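Local structure of cupin 2 conserved barrel domain protein (Leptotrichia buccalis, 3RNS) at residues Lys145-Lys150 / Met155-Phe160. The protein is of unknown function but has a conserved cupin barrel domain, the beta-barrel fold of the cupin superfamily. Residues are numbered along the deposited sequence; the frame is centred on the assembly and turned at random. Where two conformers were deposited one is given.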
loop_
_atom_site.group_PDB
_atom_site.type_symbol
_atom_site.label_atom_id
_atom_site.label_comp_id
_atom_site.label_asym_id
_atom_site.label_seq_id
_atom_site.Cartn_x
_atom_site.Cartn_y
_atom_site.Cartn_z
ATOM N N LYS A 145 1.214 13.154 5.867
ATOM C CA LYS A 145 0.732 13.779 4.636
ATOM C C LYS A 145 -0.346 12.879 4.070
ATOM O O LYS A 145 -0.078 11.704 3.706
ATOM C CB LYS A 145 1.814 13.864 3.580
ATOM C CG LYS A 145 2.775 14.968 3.667
ATOM C CD LYS A 145 3.167 15.474 2.254
ATOM C CE LYS A 145 4.290 16.522 2.362
ATOM N NZ LYS A 145 5.340 16.296 1.329
ATOM N N ASN A 146 -1.552 13.402 4.038
ATOM C CA ASN A 146 -2.672 12.704 3.479
ATOM C C ASN A 146 -2.602 12.692 1.968
ATOM O O ASN A 146 -2.406 13.718 1.368
ATOM C CB ASN A 146 -3.975 13.367 3.852
ATOM C CG ASN A 146 -5.129 12.619 3.312
ATOM O OD1 ASN A 146 -5.871 13.135 2.507
ATOM N ND2 ASN A 146 -5.245 11.343 3.692
ATOM N N LEU A 147 -2.762 11.520 1.364
ATOM C CA LEU A 147 -2.718 11.373 -0.099
ATOM C C LEU A 147 -4.118 11.374 -0.670
ATOM O O LEU A 147 -4.378 12.088 -1.630
ATOM C CB LEU A 147 -2.004 10.084 -0.492
ATOM C CG LEU A 147 -0.546 10.011 -0.031
ATOM C CD1 LEU A 147 0.030 8.654 -0.372
ATOM C CD2 LEU A 147 0.221 11.124 -0.683
ATOM N N VAL A 148 -5.020 10.595 -0.069
ATOM C CA VAL A 148 -6.432 10.516 -0.490
ATOM C C VAL A 148 -7.316 10.542 0.732
ATOM O O VAL A 148 -7.037 9.837 1.691
ATOM C CB VAL A 148 -6.697 9.126 -1.184
ATOM C CG1 VAL A 148 -8.136 8.989 -1.559
ATOM C CG2 VAL A 148 -5.768 8.911 -2.394
ATOM N N ALA A 149 -8.421 11.270 0.695
ATOM C CA ALA A 149 -9.375 11.276 1.805
ATOM C C ALA A 149 -10.813 11.306 1.237
ATOM O O ALA A 149 -11.255 12.309 0.701
ATOM C CB ALA A 149 -9.106 12.444 2.725
ATOM N N LYS A 150 -11.487 10.151 1.302
ATOM C CA LYS A 150 -12.801 9.913 0.690
ATOM C C LYS A 150 -13.631 9.067 1.638
ATOM O O LYS A 150 -13.091 8.451 2.552
ATOM C CB LYS A 150 -12.621 9.144 -0.591
ATOM C CG LYS A 150 -11.760 9.818 -1.598
ATOM C CD LYS A 150 -11.697 8.950 -2.833
ATOM C CE LYS A 150 -10.762 9.526 -3.897
ATOM N NZ LYS A 150 -11.436 10.653 -4.654
HETATM N N MSE A 155 -5.796 7.320 2.410
HETATM C CA MSE A 155 -4.394 6.916 2.304
HETATM C C MSE A 155 -3.514 8.035 2.805
HETATM O O MSE A 155 -3.667 9.188 2.405
HETATM C CB MSE A 155 -3.987 6.537 0.860
HETATM C CG MSE A 155 -4.803 5.379 0.267
HETATM SE SE MSE A 155 -4.408 4.986 -1.606
HETATM C CE MSE A 155 -2.604 4.290 -1.415
ATOM N N THR A 156 -2.588 7.678 3.669
ATOM C CA THR A 156 -1.749 8.642 4.323
ATOM C C THR A 156 -0.362 8.084 4.470
ATOM O O THR A 156 -0.206 6.870 4.725
ATOM C CB THR A 156 -2.363 8.940 5.710
ATOM O OG1 THR A 156 -3.632 9.583 5.507
ATOM C CG2 THR A 156 -1.474 9.861 6.531
ATOM N N ILE A 157 0.651 8.935 4.285
ATOM C CA ILE A 157 2.027 8.562 4.539
ATOM C C ILE A 157 2.538 9.289 5.787
ATOM O O ILE A 157 2.231 10.472 5.981
ATOM C CB ILE A 157 2.934 8.836 3.260
ATOM C CG1 ILE A 157 4.419 8.840 3.600
ATOM C CG2 ILE A 157 2.579 10.112 2.534
ATOM C CD1 ILE A 157 4.968 7.456 3.717
HETATM N N MSE A 158 3.335 8.601 6.604
HETATM C CA MSE A 158 3.800 9.175 7.876
HETATM C C MSE A 158 5.230 8.824 8.157
HETATM O O MSE A 158 5.658 7.725 7.831
HETATM C CB MSE A 158 2.947 8.676 9.050
HETATM C CG MSE A 158 1.425 8.637 8.737
HETATM SE SE MSE A 158 0.358 8.020 10.295
HETATM C CE MSE A 158 0.679 9.442 11.487
ATOM N N SER A 159 5.971 9.768 8.727
ATOM C CA SER A 159 7.310 9.505 9.282
ATOM C C SER A 159 7.259 9.659 10.798
ATOM O O SER A 159 6.555 10.569 11.325
ATOM C CB SER A 159 8.369 10.440 8.683
ATOM O OG SER A 159 8.158 11.798 9.088
ATOM N N PHE A 160 7.955 8.761 11.497
ATOM C CA PHE A 160 7.976 8.747 12.960
ATOM C C PHE A 160 9.466 8.822 13.345
ATOM O O PHE A 160 10.281 7.994 12.884
ATOM C CB PHE A 160 7.444 7.425 13.545
ATOM C CG PHE A 160 5.964 7.240 13.487
ATOM C CD1 PHE A 160 5.319 6.997 12.277
ATOM C CD2 PHE A 160 5.201 7.214 14.671
ATOM C CE1 PHE A 160 3.920 6.779 12.242
ATOM C CE2 PHE A 160 3.820 6.996 14.617
ATOM C CZ PHE A 160 3.193 6.814 13.412
#
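Asn146 reaches across the antiparallel hairpin of strands 142-150 and 153-160, at one end of a six-stranded sheet of the cupin barrel, to hydrogen-bond Thr156, ND2 to OG1 at 3.0 Å, with the hydroxyl in the amide plane. The same ND2 also bonds Val148 O, from above that carbonyl's plane. A short amide with two N-H groups suits this place, where a classic beta bulge breaks the register: Leu147 N (2.7 Å) and Val148 N (3.2 Å) both donate to Met155 O, while Met155 N returns a bond to Val148 O. Thr156 is beta-branched, which suits a strand, and its hydroxyl supplies the acceptor.

Val148, Met155 and Ile157 are buried on the other face, Tyr60 covering the first two. Leu147, at the bulge, leans across with CB 4.3 Å from Met155 CB, its branched end meeting Ile157. Lys145 and Asn146 form the looser solvent side; Lys145 lends CB to Ile157, then bends away to bond Val134 O through NZ.

A valine at Thr156 would probably leave one Asn146 N-H without its acceptor and the amide freer to turn. Polar bonds thus fix the bulge, while apolar contacts seat edge strand 142-150 against 153-160, which pairs on its other side with 218-225.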